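Local coordinates for protein malonyl-CoA decarboxylase (PDB 4KSA) that probably catalyses the decarboxylation of malonyl-CoA and assembles as a tetramer of two-domain subunits, at residues Asp351-Lys354 / Pro355-Gln359; Glu253-Ala257 / Ser258-Thr262; Phe85-Leu89 / Ala90-Thr94. All blocks are in the same frame, centred on the assembly; numbering follows the deposited sequence.

All three contacts are local, each joining residues a few positions apart. Along the chain interaction 3 comes first, in the turn that opens helix 89-101 in the N-terminal part; interaction 2 follows in the loop leading into strand 262-270 of the mixed sheet, and interaction 1 lies within helix 347-367, both in the C-terminal, acetyltransferase-like part. Interactions 1 and 2 have centres about 33 Å apart, with their nearest atoms about 20 Å from each other. Interaction 3 sits across the chain's centre from both, its centre about 58 Å from that of interaction 1 and about 63 Å from that of interaction 2. It alone touches a second subunit, so of the three it bears on assembly.

Interaction 1 (Asp351-Lys354 / Pro355-Gln359); sequences DRLK and PIVLQ
Lys354 and Leu358 lie side by side one helical turn apart, pointing the same way, and the aliphatic part of the lysine does the touching: its CG is 3.5 Å from Leu358 CD1. With Lys354 CG anti to the backbone N (chi1 176°), the chain runs alongside the leucine before bending at chi3. On another face of the helix Leu353 CD2 reaches Ile356 CG2 at 4.1 Å, the two side chains crossing at a slant, and Leu353 CD2 also lies 4.3 Å from Val357 CG2.

The backbone bonds are those of an alpha-helix. Leu358 N donates to Lys354 O at 3.1 Å, the donor tilted 32° from the carbonyl plane; Val357 N donates to Leu353 O, an oxygen whose position is less certain. Pro355 has no N-H to give the preceding turn, and its ring CD and CG lie against the carbonyls of Asp351 and Arg352. The missing bond coincides with a kink in the helix.

Within helix 347-367 the apolar face is covered from the same chain: Leu353 packs on Leu338 and Trp343 in loops, Ile356 on Ala331 and Leu335 of helix 329-335, while Lys354 touches Phe395 just beyond strand 389-394.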
# COMPACT_ATOMS: atom_id res chain seq x y z
N ASP A 351 -39.79 -37.86 -16.08
CA ASP A 351 -38.97 -38.74 -16.91
C ASP A 351 -39.48 -38.84 -18.33
O ASP A 351 -38.73 -39.16 -19.25
CB ASP A 351 -38.91 -40.14 -16.30
CG ASP A 351 -38.11 -40.17 -15.02
OD1 ASP A 351 -38.51 -39.50 -14.04
OD2 ASP A 351 -37.06 -40.86 -15.00
N ARG A 352 -40.76 -38.56 -18.51
CA ARG A 352 -41.36 -38.61 -19.84
C ARG A 352 -40.90 -37.39 -20.63
O ARG A 352 -40.59 -37.47 -21.82
CB ARG A 352 -42.88 -38.61 -19.71
CG ARG A 352 -43.59 -39.41 -20.78
CD ARG A 352 -43.86 -40.84 -20.31
NE ARG A 352 -44.63 -40.89 -19.06
CZ ARG A 352 -45.72 -40.16 -18.79
NH1 ARG A 352 -46.19 -39.29 -19.69
NH2 ARG A 352 -46.34 -40.31 -17.63
N LEU A 353 -40.87 -36.24 -19.94
CA LEU A 353 -40.47 -34.96 -20.52
C LEU A 353 -38.98 -34.82 -20.75
O LEU A 353 -38.55 -34.36 -21.82
CB LEU A 353 -40.93 -33.82 -19.61
CG LEU A 353 -42.34 -33.28 -19.78
CD1 LEU A 353 -42.66 -32.36 -18.62
CD2 LEU A 353 -42.44 -32.54 -21.11
N LYS A 354 -38.19 -35.19 -19.74
CA LYS A 354 -36.73 -35.08 -19.78
C LYS A 354 -36.08 -35.35 -21.14
O LYS A 354 -35.23 -34.58 -21.58
CB LYS A 354 -36.10 -35.98 -18.72
CG LYS A 354 -34.58 -35.99 -18.77
CD LYS A 354 -33.93 -36.95 -17.78
CE LYS A 354 -33.63 -36.28 -16.45
NZ LYS A 354 -32.71 -37.11 -15.63
N PRO A 355 -36.45 -36.44 -21.82
CA PRO A 355 -35.82 -36.69 -23.12
C PRO A 355 -36.18 -35.67 -24.19
O PRO A 355 -35.31 -35.19 -24.91
CB PRO A 355 -36.30 -38.09 -23.47
CG PRO A 355 -37.67 -38.12 -22.85
CD PRO A 355 -37.40 -37.51 -21.49
N ILE A 356 -37.46 -35.33 -24.30
CA ILE A 356 -37.85 -34.37 -25.31
C ILE A 356 -37.30 -32.97 -25.02
O ILE A 356 -36.77 -32.31 -25.92
CB ILE A 356 -39.42 -34.30 -25.50
CG1 ILE A 356 -39.79 -33.21 -26.52
CG2 ILE A 356 -40.11 -34.01 -24.16
CD1 ILE A 356 -39.01 -33.27 -27.84
N VAL A 357 -37.40 -32.52 -23.77
CA VAL A 357 -36.90 -31.19 -23.43
C VAL A 357 -35.39 -31.07 -23.63
O VAL A 357 -34.94 -30.22 -24.40
CB VAL A 357 -37.26 -30.81 -21.98
CG1 VAL A 357 -36.45 -29.63 -21.53
CG2 VAL A 357 -38.72 -30.47 -21.90
N LEU A 358 -34.62 -31.91 -22.96
CA LEU A 358 -33.17 -31.86 -23.10
C LEU A 358 -32.74 -31.82 -24.56
O LEU A 358 -31.75 -31.19 -24.90
CB LEU A 358 -32.52 -33.07 -22.43
CG LEU A 358 -32.67 -33.12 -20.91
CD1 LEU A 358 -31.97 -34.35 -20.37
CD2 LEU A 358 -32.10 -31.86 -20.30
N GLN A 359 -33.48 -32.49 -25.42
CA GLN A 359 -33.13 -32.51 -26.82
C GLN A 359 -33.48 -31.19 -27.50
O GLN A 359 -32.82 -30.79 -28.45
CB GLN A 359 -33.83 -33.67 -27.52
CG GLN A 359 -33.36 -33.87 -28.94
CD GLN A 359 -34.31 -34.74 -29.73
OE1 GLN A 359 -34.51 -35.92 -29.39
NE2 GLN A 359 -34.91 -34.17 -30.77

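Interaction 2 (Glu253-Ala257 / Ser258-Thr262); sequences EPIAA and SDATT
Ile255 and Ala260 make the apolar part of this contact, the isoleucine laying its CD1 methyl 3.8 Å from Ala260 CB across the base of a turn. Ile255 CG1 stands between its backbone N and carbonyl carbon (chi1 73°), and from there the extended branch carries CD1 to the alanine. Farther round, Ala256 CB lies 3.8 Å from both Ser258 OG and Asp259 OD1, in van der Waals approaches.

Backbone bonds close residues 256-259 into a type I beta turn. Ala256 O accepts from Asp259 N at 2.9 Å, with the donor 58° above the carbonyl plane and an N-H...O angle of 136°. A second, weak bond reaches the same oxygen from Ala260 N at 3.4 Å. Beyond the turn Thr261 and Thr262 both face Thr237 of strand 230-237, a classic beta bulge.

A side-chain amide adds to these: Asn298 ND2 bonds Ala257 O and, weakly, Ala260 O.

Chemically, the turn is thus held mainly through main-chain oxygens. The Ile255-Ala260 methyl contact adds an apolar element on its inner side, where Ala260 is buried against Leu236, while Ser258 and Asp259 are exposed.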
# COMPACT_ATOMS: atom_id res chain seq x y z
N GLU A 253 -24.37 -29.03 5.66
CA GLU A 253 -23.16 -29.00 6.46
C GLU A 253 -21.97 -28.64 5.57
O GLU A 253 -21.57 -29.41 4.70
CB GLU A 253 -22.93 -30.35 7.15
CG GLU A 253 -23.11 -30.30 8.66
CD GLU A 253 -22.09 -29.40 9.35
OE1 GLU A 253 -22.22 -29.18 10.58
OE2 GLU A 253 -21.16 -28.91 8.68
N PRO A 254 -21.40 -27.44 5.79
CA PRO A 254 -20.25 -26.91 5.04
C PRO A 254 -19.06 -27.84 5.09
O PRO A 254 -19.02 -28.79 5.87
CB PRO A 254 -19.98 -25.58 5.72
CG PRO A 254 -20.40 -25.83 7.13
CD PRO A 254 -21.71 -26.54 6.92
N ILE A 255 -18.07 -27.58 4.24
CA ILE A 255 -16.87 -28.39 4.20
C ILE A 255 -15.66 -27.48 4.22
O ILE A 255 -15.73 -26.34 3.75
CB ILE A 255 -16.82 -29.27 2.93
CG1 ILE A 255 -16.51 -28.41 1.70
CG2 ILE A 255 -18.16 -29.98 2.75
CD1 ILE A 255 -16.39 -29.20 0.40
N ALA A 256 -14.55 -27.95 4.78
CA ALA A 256 -13.35 -27.14 4.83
C ALA A 256 -12.95 -26.86 3.39
O ALA A 256 -13.00 -27.75 2.54
CB ALA A 256 -12.25 -27.88 5.55
N ALA A 257 -12.57 -25.62 3.12
CA ALA A 257 -12.18 -25.19 1.78
C ALA A 257 -11.02 -25.99 1.23
O ALA A 257 -10.88 -26.15 0.01
CB ALA A 257 -11.83 -23.70 1.80
N SER A 258 -10.18 -26.50 2.12
CA SER A 258 -9.03 -27.29 1.71
C SER A 258 -9.47 -28.66 1.22
O SER A 258 -8.79 -29.28 0.40
CB SER A 258 -8.05 -27.41 2.87
OG SER A 258 -8.73 -27.74 4.07
N ASP A 259 -10.61 -29.14 1.73
CA ASP A 259 -11.16 -30.44 1.36
C ASP A 259 -11.82 -30.43 -0.02
O ASP A 259 -11.88 -31.44 -0.71
CB ASP A 259 -12.21 -30.90 2.39
CG ASP A 259 -11.59 -31.31 3.71
OD1 ASP A 259 -12.35 -31.53 4.68
OD2 ASP A 259 -10.34 -31.41 3.79
N ALA A 260 -12.34 -29.27 -0.41
CA ALA A 260 -13.01 -29.14 -1.69
C ALA A 260 -12.09 -29.41 -2.88
O ALA A 260 -10.88 -29.23 -2.78
CB ALA A 260 -13.64 -27.75 -1.81
N THR A 261 -12.69 -29.86 -3.98
CA THR A 261 -11.96 -30.15 -5.21
C THR A 261 -12.56 -29.38 -6.37
O THR A 261 -11.91 -29.16 -7.39
CB THR A 261 -12.07 -31.61 -5.59
OG1 THR A 261 -13.45 -31.99 -5.56
CG2 THR A 261 -11.25 -32.47 -4.64
N THR A 262 -13.83 -29.02 -6.20
CA THR A 262 -14.57 -28.29 -7.23
C THR A 262 -14.95 -26.87 -6.82
O THR A 262 -15.32 -26.60 -5.67
CB THR A 262 -15.88 -29.01 -7.60
OG1 THR A 262 -15.68 -30.42 -7.55
CG2 THR A 262 -16.32 -28.63 -9.00

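Interaction 3 (Phe85-Leu89 / Ala90-Thr94); sequences FGPDL and AELNT
Asp88 OD2 is gripped by two backbone N-H groups at the start of a helix: Ala90 N at 2.6 Å, arriving nearly along the C-O axis, and Glu91 N at 3.4 Å in a weak bond. Asp88 is therefore the N-cap. Its CG is anti to the backbone N (chi1 165°), which swings the carboxylate back over the first turn, where its charge would be favoured by the helix dipole. The same residue's carbonyl begins the regular ladder, Asp88 O accepting from Leu92 N at 3.0 Å.

Leu89 O continues the pattern, taking Asn93 N at 3.2 Å from a position 42° above the carbonyl plane, with the Asn93 ND2 adding a weak bond. The stronger polar partner of the Asn93 side chain lies across the interface, where its OD1 accepts from Arg100 NH2 of the second subunit. Within the helix, Ala90 O accepts from both the backbone N and the OG1 of Thr94, the hydroxyl at 3.0 Å.

The two acidic side chains meet less comfortably. The exact placement of the Glu91 carboxylate beside Asp88 is doubtful, but such like charges would be expected to repel.

Apolar contact across the turn is slight, Pro87 CG lying 4.5 Å from Leu92 CD2. Leu92 is buried, packing on Leu111, Ala114 and Ala115 of helix 105-115, and also meets Phe99 of the second subunit. The cap thus starts helix 89-101, which packs against helix 105-115 of its own chain and meets the second subunit, while Phe85, before the turn, packs against helices 36-48 and 118-126.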
# COMPACT_ATOMS: atom_id res chain seq x y z
N PHE A 85 -29.32 18.71 -28.70
CA PHE A 85 -27.89 18.49 -28.66
C PHE A 85 -27.31 17.45 -29.60
O PHE A 85 -26.33 16.77 -29.28
CB PHE A 85 -27.49 18.19 -27.24
CG PHE A 85 -27.80 19.31 -26.30
CD1 PHE A 85 -26.91 20.36 -26.16
CD2 PHE A 85 -28.97 19.31 -25.56
CE1 PHE A 85 -27.17 21.40 -25.29
CE2 PHE A 85 -29.25 20.35 -24.69
CZ PHE A 85 -28.35 21.40 -24.55
N GLY A 86 -27.89 17.34 -30.78
CA GLY A 86 -27.37 16.41 -31.76
C GLY A 86 -26.35 17.17 -32.60
O GLY A 86 -25.94 18.27 -32.21
N PRO A 87 -25.92 16.63 -33.74
CA PRO A 87 -24.94 17.35 -34.56
C PRO A 87 -25.57 18.56 -35.22
O PRO A 87 -26.77 18.55 -35.47
CB PRO A 87 -24.54 16.32 -35.60
CG PRO A 87 -25.80 15.55 -35.80
CD PRO A 87 -26.28 15.34 -34.37
N ASP A 88 -24.80 19.61 -35.48
CA ASP A 88 -25.38 20.76 -36.18
C ASP A 88 -25.64 20.33 -37.63
O ASP A 88 -24.71 20.18 -38.43
CB ASP A 88 -24.44 21.95 -36.18
CG ASP A 88 -24.87 23.01 -37.19
OD1 ASP A 88 -24.24 24.09 -37.23
OD2 ASP A 88 -25.83 22.76 -37.96
N LEU A 89 -26.92 20.14 -37.96
CA LEU A 89 -27.36 19.71 -39.28
C LEU A 89 -26.93 20.60 -40.46
O LEU A 89 -26.75 20.12 -41.58
CB LEU A 89 -28.88 19.54 -39.26
CG LEU A 89 -29.43 18.11 -39.43
CD1 LEU A 89 -28.73 17.18 -38.45
CD2 LEU A 89 -30.95 18.09 -39.21
N ALA A 90 -26.77 21.90 -40.22
CA ALA A 90 -26.37 22.82 -41.28
C ALA A 90 -24.97 22.51 -41.74
O ALA A 90 -24.75 22.12 -42.89
CB ALA A 90 -26.44 24.26 -40.79
N GLU A 91 -24.00 22.70 -40.84
CA GLU A 91 -22.62 22.45 -41.19
C GLU A 91 -22.36 21.00 -41.57
O GLU A 91 -21.51 20.72 -42.40
CB GLU A 91 -21.69 22.90 -40.07
CG GLU A 91 -22.04 22.42 -38.71
CD GLU A 91 -21.51 23.36 -37.65
OE1 GLU A 91 -21.24 22.93 -36.50
OE2 GLU A 91 -21.39 24.56 -37.99
N LEU A 92 -23.10 20.07 -40.99
CA LEU A 92 -22.90 18.70 -41.38
C LEU A 92 -23.13 18.61 -42.90
O LEU A 92 -22.30 18.07 -43.64
CB LEU A 92 -23.84 17.77 -40.63
CG LEU A 92 -23.62 16.29 -40.94
CD1 LEU A 92 -22.15 15.92 -40.71
CD2 LEU A 92 -24.53 15.42 -40.09
N ASN A 93 -24.24 19.16 -43.38
CA ASN A 93 -24.52 19.12 -44.82
C ASN A 93 -23.45 19.87 -45.61
O ASN A 93 -23.05 19.44 -46.69
CB ASN A 93 -25.91 19.69 -45.12
CG ASN A 93 -26.96 18.60 -45.25
OD1 ASN A 93 -26.84 17.70 -46.10
ND2 ASN A 93 -27.99 18.65 -44.40
N THR A 94 -23.00 21.00 -45.06
CA THR A 94 -21.95 21.78 -45.69
C THR A 94 -20.76 20.86 -45.92
O THR A 94 -20.22 20.77 -47.03
CB THR A 94 -21.49 22.92 -44.76
OG1 THR A 94 -22.62 23.68 -44.34
CG2 THR A 94 -20.50 23.82 -45.46